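Local atomic coordinates of nisin leader peptide-processing serine protease NisP (Lactococcus lactis subsp. lactis, PDB entry 4MZD), a protein that removes the leader peptide from the precursor of the antibiotic nisin, as a subtilisin-like serine protease. Residues V78-E83 against V394-D399; G163-I168 against L363-D368; N179-E184 against G483-R488; I201-G206 against D277-F282. One frame throughout, in Å; residues are numbered along the deposited sequence.

Contact 1: residues V78-E83 against V394-D399; sequences VTNNGE and VLNIVD
Val78 and Ile397 are joined through their backbones: the amide at the first turn of helix 397-402 gives its N-H to a carbonyl of helix 73-79, Ile397 N to Val78 O 2.9 Å, a nearly straight bond (167°) that arrives close to the C=O axis. The same carbonyl accepts a second bond, from water 1. That water takes the N-H of Val398 and gives a weak bond to Asn396 OD1, so solvent serves another amide at this helix start.

A second polar group is built on two asparagines. Asn396 holds CG anti to its own N (chi1 -175°), which returns OD1 to the helix, where it accepts from Asp399 N at 2.9 Å. In the conformer of Asn80 described here, its OD1 lies 3.5 Å from Asn396 ND2, with the amide planes turned 72° apart; its ND2 gives a weak bond to Glu83 OE1 and an ordinary one to water 2, which passes a bond on to Asp399 OD1.

Van der Waals touches complete the contact. Val78 uses both methyls, CG1 toward Leu395 CD2 and CG2 toward Ile397 CD1, each pair 4.1 Å apart. Val398 CG2 lies against two polar ends, 3.6 Å from Glu83 OE1 and equally near Asn80 ND2 in that conformer, the extended glutamate crossing the valine at about a right angle.

Within 78-83, Thr79 OG1 accepts from Gly82 N and also bonds Met75 O. The contact thus sets an ST motif and a type I' turn (Asn80 to Glu83), which leave one helix, against a classic asparagine N-cap that begins another.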
loop_
_atom_site.group_PDB
_atom_site.type_symbol
_atom_site.label_atom_id
_atom_site.label_comp_id
_atom_site.label_asym_id
_atom_site.label_seq_id
_atom_site.Cartn_x
_atom_site.Cartn_y
_atom_site.Cartn_z
ATOM N N VAL A 78 -3.291 -8.641 13.545
ATOM C CA VAL A 78 -3.603 -7.231 13.794
ATOM C C VAL A 78 -4.960 -6.974 14.458
ATOM O O VAL A 78 -5.209 -5.863 14.942
ATOM C CB VAL A 78 -3.486 -6.364 12.514
ATOM C CG1 VAL A 78 -2.063 -6.394 11.982
ATOM C CG2 VAL A 78 -4.475 -6.814 11.446
ATOM N N THR A 79 -5.821 -7.997 14.492
ATOM C CA THR A 79 -7.163 -7.874 15.063
ATOM C C THR A 79 -7.318 -8.561 16.424
ATOM O O THR A 79 -8.417 -8.583 16.970
ATOM C CB THR A 79 -8.238 -8.509 14.142
ATOM O OG1 THR A 79 -7.990 -9.918 14.025
ATOM C CG2 THR A 79 -8.275 -7.851 12.765
ATOM N N ASN A 80 -6.228 -9.107 16.956
ATOM C CA ASN A 80 -6.293 -9.958 18.141
ATOM C C ASN A 80 -7.255 -11.112 17.905
ATOM O O ASN A 80 -8.230 -11.297 18.639
ATOM C CB ASN A 80 -6.699 -9.170 19.383
ATOM C CG ASN A 80 -5.590 -8.284 19.890
ATOM O OD1 ASN A 80 -4.466 -8.329 19.386
ATOM N ND2 ASN A 80 -5.893 -7.481 20.901
ATOM N N ASN A 81 -6.967 -11.875 16.858
ATOM C CA ASN A 81 -7.787 -13.018 16.479
ATOM C C ASN A 81 -9.276 -12.689 16.459
ATOM O O ASN A 81 -10.110 -13.396 17.032
ATOM C CB ASN A 81 -7.492 -14.249 17.344
ATOM C CG ASN A 81 -7.896 -15.538 16.659
ATOM O OD1 ASN A 81 -8.460 -15.516 15.563
ATOM N ND2 ASN A 81 -7.599 -16.672 17.290
ATOM N N GLY A 82 -9.591 -11.592 15.782
ATOM C CA GLY A 82 -10.964 -11.215 15.517
ATOM C C GLY A 82 -11.599 -10.260 16.508
ATOM O O GLY A 82 -12.697 -9.773 16.262
ATOM N N GLU A 83 -10.924 -9.976 17.619
ATOM C CA GLU A 83 -11.508 -9.110 18.634
ATOM C C GLU A 83 -11.938 -7.760 18.073
ATOM O O GLU A 83 -12.989 -7.237 18.438
ATOM C CB GLU A 83 -10.540 -8.874 19.797
ATOM C CG GLU A 83 -11.161 -8.001 20.889
ATOM C CD GLU A 83 -10.201 -7.602 21.992
ATOM O OE1 GLU A 83 -9.015 -7.985 21.929
ATOM O OE2 GLU A 83 -10.643 -6.898 22.929
ATOM N N VAL A 394 4.110 -1.553 15.457
ATOM C CA VAL A 394 3.277 -2.419 14.641
ATOM C C VAL A 394 1.807 -2.073 14.826
ATOM O O VAL A 394 1.394 -1.578 15.872
ATOM C CB VAL A 394 3.507 -3.909 14.949
ATOM C CG1 VAL A 394 4.951 -4.304 14.647
ATOM C CG2 VAL A 394 3.143 -4.220 16.394
ATOM N N LEU A 395 1.025 -2.315 13.783
ATOM C CA LEU A 395 -0.411 -2.079 13.813
ATOM C C LEU A 395 -1.098 -3.036 14.779
ATOM O O LEU A 395 -0.889 -4.251 14.722
ATOM C CB LEU A 395 -0.999 -2.280 12.417
ATOM C CG LEU A 395 -2.513 -2.082 12.321
ATOM C CD1 LEU A 395 -2.890 -0.621 12.549
ATOM C CD2 LEU A 395 -3.013 -2.559 10.969
ATOM N N ASN A 396 -1.921 -2.477 15.657
ATOM C CA ASN A 396 -2.778 -3.265 16.527
ATOM C C ASN A 396 -4.112 -2.549 16.572
ATOM O O ASN A 396 -4.235 -1.474 17.162
ATOM C CB ASN A 396 -2.183 -3.408 17.924
ATOM C CG ASN A 396 -3.009 -4.318 18.807
ATOM O OD1 ASN A 396 -4.143 -3.997 19.151
ATOM N ND2 ASN A 396 -2.447 -5.464 19.169
ATOM N N ILE A 397 -5.108 -3.137 15.919
ATOM C CA ILE A 397 -6.362 -2.431 15.704
ATOM C C ILE A 397 -7.164 -2.278 16.992
ATOM O O ILE A 397 -7.836 -1.269 17.185
ATOM C CB ILE A 397 -7.191 -3.083 14.580
ATOM C CG1 ILE A 397 -6.352 -3.128 13.300
ATOM C CG2 ILE A 397 -8.486 -2.318 14.360
ATOM C CD1 ILE A 397 -7.047 -3.749 12.116
ATOM N N VAL A 398 -7.083 -3.265 17.880
ATOM C CA VAL A 398 -7.729 -3.122 19.176
ATOM C C VAL A 398 -7.170 -1.912 19.934
ATOM O O VAL A 398 -7.930 -1.098 20.471
ATOM C CB VAL A 398 -7.632 -4.416 20.009
ATOM C CG1 VAL A 398 -8.128 -4.168 21.426
ATOM C CG2 VAL A 398 -8.435 -5.526 19.338
ATOM N N ASP A 399 -5.845 -1.780 19.966
ATOM C CA ASP A 399 -5.227 -0.639 20.640
ATOM C C ASP A 399 -5.655 0.671 19.988
ATOM O O ASP A 399 -5.923 1.662 20.671
ATOM C CB ASP A 399 -3.701 -0.728 20.610
ATOM C CG ASP A 399 -3.151 -1.787 21.540
ATOM O OD1 ASP A 399 -3.901 -2.311 22.391
ATOM O OD2 ASP A 399 -1.945 -2.080 21.428
HETATM O O HOH W 1 -5.776 -5.861 17.778
HETATM O O HOH W 2 -4.346 -5.352 22.102
#

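Contact 2: residues G163-I168 against L363-D368; sequences GVAPGI and LALVVD
A first torsion of -156° and a second of 162° stretch Ile168 away from its backbone, and this extended chain carries CD1 onto Ala364, while Leu365, with CG anti to its carbonyl carbon (chi1 -68°), turns its fork toward Ala165. The contact lies in the subtilisin-like fold, between the loop leading into the parallel strand 169-174 and helix 356-370, which begins shortly after Ser353 of the predicted charge relay.

A type II turn from Ala165 to Ile168, closed by Ile168 N to Ala165 O at 3.0 Å, puts two apolar residues on the same helix while Pro166 and Gly167 form the bend; Gly167 adopts the positive phi of the third turn position. Ile168 reaches Ala364 with the end of its chain, CD1 to CB 3.6 Å, and passes more distantly by its neighbour, CD1 to Leu365 CD2 4.3 Å. Ala165 offers its methyl to the whole branch point of Leu365: CB is 3.8 Å from CG and 3.8 Å from CD2, with CD1 only slightly farther.

No hydrogen bond spans the two segments, and every residue that touches is buried, so the fit rests mainly on packing of aliphatic groups. Elsewhere in the core Ile94 also packs on Ala364, and Met75 on Val164. Leu365 CD1 also touches the backbone, 3.8 Å from Val164 O.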
loop_
_atom_site.group_PDB
_atom_site.type_symbol
_atom_site.label_atom_id
_atom_site.label_comp_id
_atom_site.label_asym_id
_atom_site.label_seq_id
_atom_site.Cartn_x
_atom_site.Cartn_y
_atom_site.Cartn_z
ATOM N N GLY A 163 -11.302 -8.508 5.593
ATOM C CA GLY A 163 -10.318 -7.445 5.640
ATOM C C GLY A 163 -10.220 -6.861 7.036
ATOM O O GLY A 163 -10.871 -7.349 7.969
ATOM N N VAL A 164 -9.423 -5.810 7.204
ATOM C CA VAL A 164 -9.323 -5.185 8.517
ATOM C C VAL A 164 -10.601 -4.447 8.895
ATOM O O VAL A 164 -10.887 -4.268 10.081
ATOM C CB VAL A 164 -8.132 -4.202 8.628
ATOM C CG1 VAL A 164 -6.809 -4.952 8.627
ATOM C CG2 VAL A 164 -8.200 -3.110 7.559
ATOM N N ALA A 165 -11.341 -3.984 7.885
ATOM C CA ALA A 165 -12.540 -3.181 8.091
ATOM C C ALA A 165 -13.617 -3.723 7.155
ATOM O O ALA A 165 -13.948 -3.102 6.135
ATOM C CB ALA A 165 -12.248 -1.714 7.804
ATOM N N PRO A 166 -14.136 -4.920 7.469
ATOM C CA PRO A 166 -15.029 -5.586 6.516
ATOM C C PRO A 166 -16.193 -4.701 6.081
ATOM O O PRO A 166 -16.923 -4.158 6.912
ATOM C CB PRO A 166 -15.522 -6.808 7.300
ATOM C CG PRO A 166 -14.397 -7.093 8.255
ATOM C CD PRO A 166 -13.917 -5.733 8.678
ATOM N N GLY A 167 -16.346 -4.561 4.771
ATOM C CA GLY A 167 -17.445 -3.815 4.199
ATOM C C GLY A 167 -17.269 -2.306 4.150
ATOM O O GLY A 167 -18.143 -1.606 3.640
ATOM N N ILE A 168 -16.158 -1.780 4.665
ATOM C CA ILE A 168 -15.929 -0.343 4.581
ATOM C C ILE A 168 -15.879 0.087 3.113
ATOM O O ILE A 168 -15.373 -0.630 2.254
ATOM C CB ILE A 168 -14.662 0.083 5.365
ATOM C CG1 ILE A 168 -14.735 1.552 5.772
ATOM C CG2 ILE A 168 -13.388 -0.234 4.582
ATOM C CD1 ILE A 168 -13.756 1.900 6.879
ATOM N N LEU A 363 -7.050 2.970 9.937
ATOM C CA LEU A 363 -7.160 4.417 10.064
ATOM C C LEU A 363 -8.551 4.901 9.707
ATOM O O LEU A 363 -9.077 5.804 10.354
ATOM C CB LEU A 363 -6.137 5.111 9.177
ATOM C CG LEU A 363 -4.707 5.132 9.690
ATOM C CD1 LEU A 363 -3.811 5.598 8.562
ATOM C CD2 LEU A 363 -4.584 6.045 10.908
ATOM N N ALA A 364 -9.143 4.308 8.677
ATOM C CA ALA A 364 -10.490 4.690 8.280
ATOM C C ALA A 364 -11.491 4.383 9.400
ATOM O O ALA A 364 -12.393 5.180 9.660
ATOM C CB ALA A 364 -10.875 4.007 6.981
ATOM N N LEU A 365 -11.332 3.247 10.080
ATOM C CA LEU A 365 -12.191 2.935 11.229
ATOM C C LEU A 365 -12.110 4.033 12.292
ATOM O O LEU A 365 -13.128 4.455 12.828
ATOM C CB LEU A 365 -11.816 1.584 11.846
ATOM C CG LEU A 365 -12.098 0.323 11.022
ATOM C CD1 LEU A 365 -11.452 -0.892 11.663
ATOM C CD2 LEU A 365 -13.592 0.094 10.827
ATOM N N VAL A 366 -10.887 4.488 12.579
ATOM C CA VAL A 366 -10.626 5.546 13.556
ATOM C C VAL A 366 -11.246 6.874 13.151
ATOM O O VAL A 366 -11.847 7.579 13.968
ATOM C CB VAL A 366 -9.090 5.772 13.719
ATOM C CG1 VAL A 366 -8.806 7.041 14.520
ATOM C CG2 VAL A 366 -8.438 4.566 14.349
ATOM N N VAL A 367 -11.072 7.230 11.886
ATOM C CA VAL A 367 -11.639 8.470 11.379
ATOM C C VAL A 367 -13.146 8.471 11.599
ATOM O O VAL A 367 -13.719 9.452 12.065
ATOM C CB VAL A 367 -11.311 8.664 9.885
ATOM C CG1 VAL A 367 -12.163 9.769 9.285
ATOM C CG2 VAL A 367 -9.831 8.977 9.704
ATOM N N ASP A 368 -13.774 7.347 11.278
ATOM C CA ASP A 368 -15.218 7.204 11.404
ATOM C C ASP A 368 -15.664 7.168 12.873
ATOM O O ASP A 368 -16.604 7.867 13.255
ATOM C CB ASP A 368 -15.663 5.941 10.663
ATOM C CG ASP A 368 -17.157 5.890 10.421
ATOM O OD1 ASP A 368 -17.671 6.755 9.682
ATOM O OD2 ASP A 368 -17.812 4.960 10.941
#

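Contact 3: residues N179-E184 against G483-R488; sequences NLSKSE and GAVSVR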
loop_
_atom_site.group_PDB
_atom_site.type_symbol
_atom_site.label_atom_id
_atom_site.label_comp_id
_atom_site.label_asym_id
_atom_site.label_seq_id
_atom_site.Cartn_x
_atom_site.Cartn_y
_atom_site.Cartn_z
ATOM N N ASN A 179 1.622 -3.439 -16.250
ATOM C CA ASN A 179 3.015 -3.401 -15.821
ATOM C C ASN A 179 3.376 -2.246 -14.895
ATOM O O ASN A 179 3.136 -2.326 -13.694
ATOM C CB ASN A 179 3.993 -3.532 -17.004
ATOM C CG ASN A 179 3.974 -2.326 -17.933
ATOM O OD1 ASN A 179 2.915 -1.882 -18.370
ATOM N ND2 ASN A 179 5.158 -1.789 -18.236
ATOM N N LEU A 180 3.967 -1.188 -15.443
ATOM C CA LEU A 180 4.466 -0.088 -14.626
ATOM C C LEU A 180 3.550 1.138 -14.683
ATOM O O LEU A 180 2.623 1.217 -15.496
ATOM C CB LEU A 180 5.896 0.259 -15.035
ATOM C CG LEU A 180 6.891 -0.893 -14.856
ATOM C CD1 LEU A 180 8.191 -0.608 -15.588
ATOM C CD2 LEU A 180 7.143 -1.156 -13.374
ATOM N N SER A 181 3.826 2.093 -13.804
ATOM C CA SER A 181 3.048 3.316 -13.718
ATOM C C SER A 181 3.985 4.523 -13.718
ATOM O O SER A 181 5.201 4.379 -13.840
ATOM C CB SER A 181 2.150 3.269 -12.473
ATOM O OG SER A 181 1.333 4.420 -12.355
ATOM N N LYS A 182 3.396 5.709 -13.613
ATOM C CA LYS A 182 4.136 6.973 -13.664
ATOM C C LYS A 182 3.686 7.875 -12.529
ATOM O O LYS A 182 2.514 7.867 -12.154
ATOM C CB LYS A 182 3.882 7.700 -14.988
ATOM C CG LYS A 182 4.397 6.984 -16.224
ATOM C CD LYS A 182 5.907 7.095 -16.351
ATOM C CE LYS A 182 6.366 6.670 -17.735
ATOM N NZ LYS A 182 7.837 6.823 -17.888
ATOM N N SER A 183 4.604 8.681 -12.001
ATOM C CA SER A 183 4.247 9.590 -10.921
ATOM C C SER A 183 3.196 10.605 -11.358
ATOM O O SER A 183 2.378 11.028 -10.553
ATOM C CB SER A 183 5.479 10.303 -10.359
ATOM O OG SER A 183 6.081 11.132 -11.332
ATOM N N GLU A 184 3.213 11.007 -12.625
ATOM C CA GLU A 184 2.193 11.936 -13.106
ATOM C C GLU A 184 0.795 11.352 -12.905
ATOM O O GLU A 184 -0.134 12.063 -12.523
ATOM C CB GLU A 184 2.423 12.292 -14.580
ATOM C CG GLU A 184 1.627 13.498 -15.081
ATOM C CD GLU A 184 0.247 13.145 -15.617
ATOM O OE1 GLU A 184 -0.021 11.954 -15.884
ATOM O OE2 GLU A 184 -0.576 14.075 -15.789
ATOM N N GLY A 483 11.534 7.255 -13.158
ATOM C CA GLY A 483 10.167 7.520 -13.559
ATOM C C GLY A 483 9.229 6.329 -13.489
ATOM O O GLY A 483 8.022 6.503 -13.639
ATOM N N ALA A 484 9.758 5.127 -13.266
ATOM C CA ALA A 484 8.909 3.932 -13.232
ATOM C C ALA A 484 8.350 3.676 -11.834
ATOM O O ALA A 484 9.099 3.412 -10.894
ATOM C CB ALA A 484 9.676 2.715 -13.717
ATOM N N VAL A 485 7.027 3.739 -11.706
ATOM C CA VAL A 485 6.350 3.378 -10.466
ATOM C C VAL A 485 5.980 1.904 -10.551
ATOM O O VAL A 485 5.477 1.444 -11.583
ATOM C CB VAL A 485 5.086 4.231 -10.263
ATOM C CG1 VAL A 485 4.280 3.747 -9.064
ATOM C CG2 VAL A 485 5.464 5.692 -10.103
ATOM N N SER A 486 6.245 1.157 -9.488
ATOM C CA SER A 486 5.923 -0.259 -9.485
ATOM C C SER A 486 5.097 -0.619 -8.268
ATOM O O SER A 486 5.158 0.052 -7.236
ATOM C CB SER A 486 7.193 -1.116 -9.559
ATOM O OG SER A 486 8.092 -0.843 -8.505
ATOM N N VAL A 487 4.315 -1.685 -8.390
ATOM C CA VAL A 487 3.584 -2.169 -7.238
ATOM C C VAL A 487 4.562 -2.653 -6.179
ATOM O O VAL A 487 5.639 -3.161 -6.501
ATOM C CB VAL A 487 2.592 -3.305 -7.603
ATOM C CG1 VAL A 487 1.530 -2.799 -8.573
ATOM C CG2 VAL A 487 3.317 -4.542 -8.158
ATOM N N ARG A 488 4.202 -2.482 -4.915
ATOM C CA ARG A 488 4.906 -3.139 -3.823
ATOM C C ARG A 488 4.145 -4.415 -3.465
ATOM O O ARG A 488 4.251 -4.958 -2.348
ATOM C CB ARG A 488 5.098 -2.204 -2.620
ATOM C CG ARG A 488 6.382 -1.358 -2.686
ATOM C CD ARG A 488 6.298 -0.210 -3.690
ATOM N NE ARG A 488 7.612 0.340 -4.048
ATOM C CZ ARG A 488 8.242 1.314 -3.390
ATOM N NH1 ARG A 488 7.707 1.874 -2.310
ATOM N NH2 ARG A 488 9.425 1.732 -3.815
ATOM O OXT ARG A 488 3.420 -4.918 -4.337
HETATM O O HOH W 3 4.524 -2.837 -11.061
HETATM O O HOH W 4 7.071 8.960 -13.465
#
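Ser181 and Val485 form a single antiparallel bridge of the hydrogen-bonded kind, by which the C-terminal tail lines up in the substrate cleft of the subtilisin-like fold. Ser181 N gives to Val485 O at 2.8 Å, and Val485 N returns a bond to Ser181 O at 2.9 Å; the latter donor stands 54° out of the carbonyl plane although its N-H is nearly straight (169°).

Leu180 lies along one face of the tail, spanning Ala484 and Ser486. Its CB lies 3.7 Å from Val485 O. CG, anti to the carbonyl carbon (chi1 -61°), then divides the chain: CD1 goes to Ala484 CB at 4.1 Å, and CD2 lies 3.6 Å from Val485 O and reaches on to Ser486 CB. Val485, on the face opposite Ala484 and Ser486, turns toward 179-184, its CB against Ser181 CB and its CG2 3.6 Å from Ser183 N; Gln207 and Tyr228 also touch it, probably as a P4 residue in S4.

The tail ends at the predicted charge relay. Arg488 O is hydrogen-bonded with Ser353 OG and Asn248 ND2, and OXT with His147 NE2, a pose consistent with a product of C-terminal autocleavage left in place. Lys182, bent at its second torsion, passes CD by Gly483 O and ends in a salt bridge with Asp128. That glycine carbonyl has a firmer partner in water 4, which donates to Gly483 O at 2.6 Å and accepts from Ser183 N.

Contact 4: residues I201-G206 against D277-F282; sequences INISAG and DAPSVF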
loop_
_atom_site.group_PDB
_atom_site.type_symbol
_atom_site.label_atom_id
_atom_site.label_comp_id
_atom_site.label_asym_id
_atom_site.label_seq_id
_atom_site.Cartn_x
_atom_site.Cartn_y
_atom_site.Cartn_z
ATOM N N ILE A 201 -6.305 7.510 1.839
ATOM C CA ILE A 201 -5.883 7.182 0.482
ATOM C C ILE A 201 -4.731 6.183 0.575
ATOM O O ILE A 201 -3.713 6.457 1.213
ATOM C CB ILE A 201 -5.437 8.465 -0.266
ATOM C CG1 ILE A 201 -6.610 9.449 -0.388
ATOM C CG2 ILE A 201 -4.874 8.134 -1.631
ATOM C CD1 ILE A 201 -6.225 10.828 -0.894
ATOM N N ASN A 202 -4.910 5.019 -0.049
ATOM C CA ASN A 202 -3.956 3.916 0.019
ATOM C C ASN A 202 -3.125 3.835 -1.250
ATOM O O ASN A 202 -3.687 3.715 -2.344
ATOM C CB ASN A 202 -4.725 2.598 0.205
ATOM C CG ASN A 202 -3.809 1.404 0.438
ATOM O OD1 ASN A 202 -3.549 1.033 1.581
ATOM N ND2 ASN A 202 -3.298 0.814 -0.636
ATOM N N ILE A 203 -1.802 3.885 -1.102
ATOM C CA ILE A 203 -0.893 3.779 -2.243
ATOM C C ILE A 203 0.111 2.635 -2.018
ATOM O O ILE A 203 1.174 2.809 -1.408
ATOM C CB ILE A 203 -0.145 5.100 -2.525
ATOM C CG1 ILE A 203 -1.124 6.279 -2.557
ATOM C CG2 ILE A 203 0.633 4.991 -3.833
ATOM C CD1 ILE A 203 -0.466 7.579 -2.920
ATOM N N SER A 204 -0.232 1.454 -2.525
ATOM C CA SER A 204 0.609 0.264 -2.397
ATOM C C SER A 204 1.580 0.127 -3.578
ATOM O O SER A 204 1.694 -0.937 -4.191
ATOM C CB SER A 204 -0.269 -0.982 -2.274
ATOM O OG SER A 204 -0.900 -1.018 -1.002
ATOM N N ALA A 205 2.290 1.213 -3.863
ATOM C CA ALA A 205 3.157 1.328 -5.034
ATOM C C ALA A 205 4.119 2.471 -4.770
ATOM O O ALA A 205 3.838 3.327 -3.937
ATOM C CB ALA A 205 2.331 1.634 -6.270
ATOM N N GLY A 206 5.237 2.516 -5.487
ATOM C CA GLY A 206 6.189 3.587 -5.273
ATOM C C GLY A 206 7.367 3.516 -6.214
ATOM O O GLY A 206 7.381 2.735 -7.168
ATOM N N ASP A 277 12.433 6.959 -0.997
ATOM C CA ASP A 277 11.404 5.988 -1.360
ATOM C C ASP A 277 10.103 6.797 -1.369
ATOM O O ASP A 277 9.624 7.225 -0.318
ATOM C CB ASP A 277 11.404 4.884 -0.285
ATOM C CG ASP A 277 10.579 3.659 -0.655
ATOM O OD1 ASP A 277 9.763 3.742 -1.596
ATOM O OD2 ASP A 277 10.738 2.618 0.030
ATOM N N ALA A 278 9.580 7.069 -2.564
ATOM C CA ALA A 278 8.431 7.962 -2.738
ATOM C C ALA A 278 7.171 7.222 -3.208
ATOM O O ALA A 278 7.258 6.327 -4.045
ATOM C CB ALA A 278 8.788 9.058 -3.731
ATOM N N PRO A 279 5.983 7.638 -2.729
ATOM C CA PRO A 279 5.723 8.819 -1.887
ATOM C C PRO A 279 5.757 8.591 -0.371
ATOM O O PRO A 279 5.344 9.479 0.373
ATOM C CB PRO A 279 4.310 9.226 -2.311
ATOM C CG PRO A 279 3.655 7.912 -2.643
ATOM C CD PRO A 279 4.738 7.095 -3.303
ATOM N N SER A 280 6.264 7.456 0.091
ATOM C CA SER A 280 6.255 7.189 1.530
ATOM C C SER A 280 7.153 8.133 2.340
ATOM O O SER A 280 6.948 8.291 3.539
ATOM C CB SER A 280 6.616 5.731 1.830
ATOM O OG SER A 280 7.972 5.467 1.526
ATOM N N VAL A 281 8.131 8.759 1.688
ATOM C CA VAL A 281 9.092 9.619 2.369
ATOM C C VAL A 281 8.471 10.860 3.009
ATOM O O VAL A 281 8.985 11.367 4.003
ATOM C CB VAL A 281 10.209 10.056 1.395
ATOM C CG1 VAL A 281 9.625 10.857 0.236
ATOM C CG2 VAL A 281 11.290 10.850 2.125
ATOM N N PHE A 282 7.380 11.360 2.443
ATOM C CA PHE A 282 6.864 12.651 2.881
ATOM C C PHE A 282 6.392 12.622 4.325
ATOM O O PHE A 282 5.766 11.663 4.768
ATOM C CB PHE A 282 5.767 13.143 1.938
ATOM C CG PHE A 282 6.272 13.448 0.563
ATOM C CD1 PHE A 282 6.962 14.621 0.311
ATOM C CD2 PHE A 282 6.104 12.544 -0.472
ATOM C CE1 PHE A 282 7.458 14.891 -0.951
ATOM C CE2 PHE A 282 6.602 12.811 -1.734
ATOM C CZ PHE A 282 7.282 13.990 -1.971
#
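Ile203 and Pro279 meet at an oblique angle, the end of an extended chain against a corner of a ring. Ile203 CG1 stands anti to the carbonyl carbon (chi1 -49°), and a second torsion of -176° sends CD1 straight out to Pro279 CG at 4.1 Å. The next ring atom faces the backbone of the strand instead, Pro279 CD lying 3.9 Å from Ala205 O. The proline therefore lies along strand 200-210, one atom on a side chain and the next on a carbonyl, with Tyr228 packing on it as well.

The peptide bond before Pro279 is cis, a bend that folds the chain back just as strand 275-278 ends. Ala278 O points at Gly206, where no side chain stands in the way, and comes within 3.2 Å of its CA. No hydrogen bond links the segments here, so close backbone packing and one apolar touch make the contact.

Asp277, immediately before the bend, has its carboxylate fixed on both oxygens: OD2 accepts from Gly247 N and Asn302 ND2, while OD1 forms a salt bridge with Arg488 NH1. That C-terminal arginine lies as a P1 residue probably would, and Asp277, next to Ala278 in the chain, places an acid in what is probably the S1 pocket, chemistry that would favour cleavage after arginine, as expected of a nisin leader peptidase.

In the fold
From the N terminus, helix 73-79 enters contact 1 and waits more than 300 residues for its partner at helix 397-402. Within that long loop the chain closes contact 2, from the loop before strand 169-174 to helix 356-370, and inside this in turn contact 4, between two strands of the central sheet. Contacts 1 and 2 touch, Val164 packing on Ile397 and Val78. Contact 3 breaks this order: opening at 179-184 and closing only at the C terminus, after unmodelled residues 408-475, it crosses contacts 1 and 2 yet encloses contact 4. Contacts 3 and 4 meet where the tail joins strand 200-210, with Ser486 O probably bonded to Gly206 N, tying the terminus into the sheet.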